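PDB 6O43: Orf11 from Staphylococcus phage P68, which is a potential lysin that probably degrades the peptidoglycan of the staphylococcal cell wall. Local coordinates for residues Q49-V54 and T62-Y67. Numbering follows the deposited sequence.
Sequences QVLKAV and TLFAVY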
ATOM      1  N   GLN A  49      -2.885  13.931 -14.713  1.00 46.07           N
ATOM      2  CA  GLN A  49      -1.520  14.413 -14.560  1.00 51.91           C
ATOM      3  C   GLN A  49      -0.804  13.671 -13.436  1.00 46.70           C
ATOM      4  O   GLN A  49       0.343  13.235 -13.589  1.00 44.21           O
ATOM      5  CB  GLN A  49      -1.543  15.919 -14.296  1.00 52.46           C
ATOM      6  CG  GLN A  49      -0.189  16.588 -14.312  1.00 59.96           C
ATOM      7  CD  GLN A  49      -0.240  17.989 -13.739  1.00 65.82           C
ATOM      8  OE1 GLN A  49      -1.126  18.313 -12.946  1.00 66.12           O
ATOM      9  NE2 GLN A  49       0.705  18.829 -14.141  1.00 67.95           N
ATOM     10  N   VAL A  50      -1.483  13.499 -12.301  1.00 44.14           N
ATOM     11  CA  VAL A  50      -0.882  12.821 -11.156  1.00 44.11           C
ATOM     12  C   VAL A  50      -0.627  11.354 -11.474  1.00 44.98           C
ATOM     13  O   VAL A  50       0.483  10.844 -11.286  1.00 45.06           O
ATOM     14  CB  VAL A  50      -1.779  12.981  -9.917  1.00 43.24           C
ATOM     15  CG1 VAL A  50      -1.350  12.015  -8.826  1.00 39.74           C
ATOM     16  CG2 VAL A  50      -1.739  14.420  -9.423  1.00 38.95           C
ATOM     17  N   LEU A  51      -1.648  10.653 -11.967  1.00 44.37           N
ATOM     18  CA  LEU A  51      -1.504   9.225 -12.235  1.00 47.23           C
ATOM     19  C   LEU A  51      -0.430   8.962 -13.284  1.00 41.42           C
ATOM     20  O   LEU A  51       0.393   8.054 -13.129  1.00 47.00           O
ATOM     21  CB  LEU A  51      -2.847   8.640 -12.668  1.00 44.89           C
ATOM     22  CG  LEU A  51      -3.914   8.726 -11.576  1.00 42.89           C
ATOM     23  CD1 LEU A  51      -5.226   8.109 -12.038  1.00 47.08           C
ATOM     24  CD2 LEU A  51      -3.408   8.056 -10.302  1.00 38.75           C
ATOM     25  N   LYS A  52      -0.428   9.740 -14.369  1.00 44.94           N
ATOM     26  CA  LYS A  52       0.628   9.598 -15.369  1.00 47.50           C
ATOM     27  C   LYS A  52       2.007   9.805 -14.748  1.00 44.19           C
ATOM     28  O   LYS A  52       2.963   9.100 -15.091  1.00 47.83           O
ATOM     29  CB  LYS A  52       0.407  10.590 -16.512  1.00 47.83           C
ATOM     30  CG  LYS A  52      -0.780  10.281 -17.410  1.00 50.55           C
ATOM     31  CD  LYS A  52      -0.856  11.283 -18.555  1.00 60.72           C
ATOM     32  CE  LYS A  52       0.504  11.444 -19.225  1.00 66.96           C
ATOM     33  NZ  LYS A  52       0.440  12.307 -20.442  1.00 74.43           N
ATOM     34  N   ALA A  53       2.129  10.770 -13.837  1.00 43.45           N
ATOM     35  CA  ALA A  53       3.433  11.098 -13.274  1.00 50.49           C
ATOM     36  C   ALA A  53       3.966   9.965 -12.401  1.00 45.51           C
ATOM     37  O   ALA A  53       5.136   9.583 -12.518  1.00 44.64           O
ATOM     38  CB  ALA A  53       3.349  12.403 -12.481  1.00 47.58           C
ATOM     39  N   VAL A  54       3.129   9.406 -11.527  1.00 39.20           N
ATOM     40  CA  VAL A  54       3.606   8.309 -10.688  1.00 48.62           C
ATOM     41  C   VAL A  54       3.904   7.085 -11.546  1.00 52.96           C
ATOM     42  O   VAL A  54       4.857   6.340 -11.284  1.00 47.76           O
ATOM     43  CB  VAL A  54       2.599   7.993  -9.563  1.00 42.03           C
ATOM     44  CG1 VAL A  54       2.276   9.244  -8.756  1.00 35.34           C
ATOM     45  CG2 VAL A  54       1.332   7.365 -10.119  1.00 42.51           C
ATOM     46  N   THR A  62      -2.915   2.226 -10.428  1.00 49.64           N
ATOM     47  CA  THR A  62      -3.927   1.501  -9.666  1.00 48.40           C
ATOM     48  C   THR A  62      -3.574   1.464  -8.182  1.00 42.29           C
ATOM     49  O   THR A  62      -4.420   1.744  -7.324  1.00 43.49           O
ATOM     50  CB  THR A  62      -4.083   0.084 -10.221  1.00 50.29           C
ATOM     51  OG1 THR A  62      -4.375   0.144 -11.626  1.00 59.80           O
ATOM     52  CG2 THR A  62      -5.203  -0.649  -9.499  1.00 47.92           C
ATOM     53  N   LEU A  63      -2.326   1.118  -7.859  1.00 41.17           N
ATOM     54  CA  LEU A  63      -1.911   1.076  -6.457  1.00 42.55           C
ATOM     55  C   LEU A  63      -2.024   2.452  -5.814  1.00 40.69           C
ATOM     56  O   LEU A  63      -2.586   2.600  -4.723  1.00 38.22           O
ATOM     57  CB  LEU A  63      -0.481   0.549  -6.337  1.00 41.66           C
ATOM     58  CG  LEU A  63       0.119   0.638  -4.927  1.00 45.63           C
ATOM     59  CD1 LEU A  63      -0.651  -0.256  -3.960  1.00 40.62           C
ATOM     60  CD2 LEU A  63       1.602   0.286  -4.942  1.00 44.37           C
ATOM     61  N   PHE A  64      -1.496   3.475  -6.487  1.00 42.77           N
ATOM     62  CA  PHE A  64      -1.557   4.837  -5.969  1.00 36.40           C
ATOM     63  C   PHE A  64      -2.995   5.237  -5.656  1.00 45.66           C
ATOM     64  O   PHE A  64      -3.302   5.691  -4.546  1.00 43.74           O
ATOM     65  CB  PHE A  64      -0.927   5.787  -6.993  1.00 44.20           C
ATOM     66  CG  PHE A  64      -0.613   7.156  -6.460  1.00 42.90           C
ATOM     67  CD1 PHE A  64       0.583   7.390  -5.796  1.00 38.35           C
ATOM     68  CD2 PHE A  64      -1.494   8.213  -6.653  1.00 41.18           C
ATOM     69  CE1 PHE A  64       0.890   8.643  -5.307  1.00 40.53           C
ATOM     70  CE2 PHE A  64      -1.195   9.477  -6.170  1.00 46.22           C
ATOM     71  CZ  PHE A  64       0.004   9.691  -5.493  1.00 42.32           C
ATOM     72  N   ALA A  65      -3.897   5.047  -6.622  1.00 44.63           N
ATOM     73  CA  ALA A  65      -5.290   5.443  -6.438  1.00 42.79           C
ATOM     74  C   ALA A  65      -5.960   4.632  -5.335  1.00 44.31           C
ATOM     75  O   ALA A  65      -6.681   5.182  -4.495  1.00 39.27           O
ATOM     76  CB  ALA A  65      -6.056   5.289  -7.753  1.00 38.68           C
ATOM     77  N   VAL A  66      -5.751   3.313  -5.335  1.00 43.16           N
ATOM     78  CA  VAL A  66      -6.406   2.459  -4.347  1.00 48.45           C
ATOM     79  C   VAL A  66      -5.944   2.809  -2.935  1.00 45.59           C
ATOM     80  O   VAL A  66      -6.741   2.805  -1.989  1.00 48.11           O
ATOM     81  CB  VAL A  66      -6.158   0.975  -4.672  1.00 56.74           C
ATOM     82  CG1 VAL A  66      -6.264   0.134  -3.412  1.00 60.82           C
ATOM     83  CG2 VAL A  66      -7.152   0.496  -5.718  1.00 60.54           C
ATOM     84  N   TYR A  67      -4.657   3.114  -2.767  1.00 40.51           N
ATOM     85  CA  TYR A  67      -4.170   3.487  -1.441  1.00 44.13           C
ATOM     86  C   TYR A  67      -4.657   4.873  -1.038  1.00 47.09           C
ATOM     87  O   TYR A  67      -5.014   5.096   0.125  1.00 53.80           O
ATOM     88  CB  TYR A  67      -2.644   3.412  -1.393  1.00 39.96           C
ATOM     89  CG  TYR A  67      -2.136   2.112  -0.820  1.00 41.36           C
ATOM     90  CD1 TYR A  67      -2.923   0.968  -0.845  1.00 42.84           C
ATOM     91  CD2 TYR A  67      -0.881   2.031  -0.227  1.00 50.57           C
ATOM     92  CE1 TYR A  67      -2.470  -0.224  -0.315  1.00 50.46           C
ATOM     93  CE2 TYR A  67      -0.420   0.843   0.311  1.00 58.81           C
ATOM     94  CZ  TYR A  67      -1.218  -0.284   0.266  1.00 55.57           C
ATOM     95  OH  TYR A  67      -0.766  -1.472   0.798  1.00 48.21           O
TER
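With its CG anti to the backbone N (chi1 -166°), Phe64 extends its ring from helix 61-71 toward helix 44-57, where Val54 meets it with CG1 turned anti to its own carbonyl carbon. Val54 CG1 lies over one face of the ring, 3.9 Å from the centroid of the Phe64 ring and 15° off its normal, a CH-pi contact displaced toward the rim. The CG2 methyl of Val54 stands 4.1 Å from Phe64 CG, near the root of the ring. One turn earlier, Val50 brings CG1 to 3.7 Å from Phe64 CE2, and CD2 of Leu51 lies 4.1 Å from CD2 of Phe64; both methyls sit obliquely to the ring. Helices 44-57 and 61-71, consecutive in this all-alpha fold and joined by a short link, are steeply inclined, the segments' N-to-C directions 128° apart and their axes 10.0 Å apart at closest approach. That spacing suits a large flat residue on one side and short branched ones on the other: the phenyl ring spans the gap, while valine and leucine methyls fit against it without polar groups to satisfy. Outside the two helices, Trp79 meets the Phe64 ring with its plane inclined and also touches Val50.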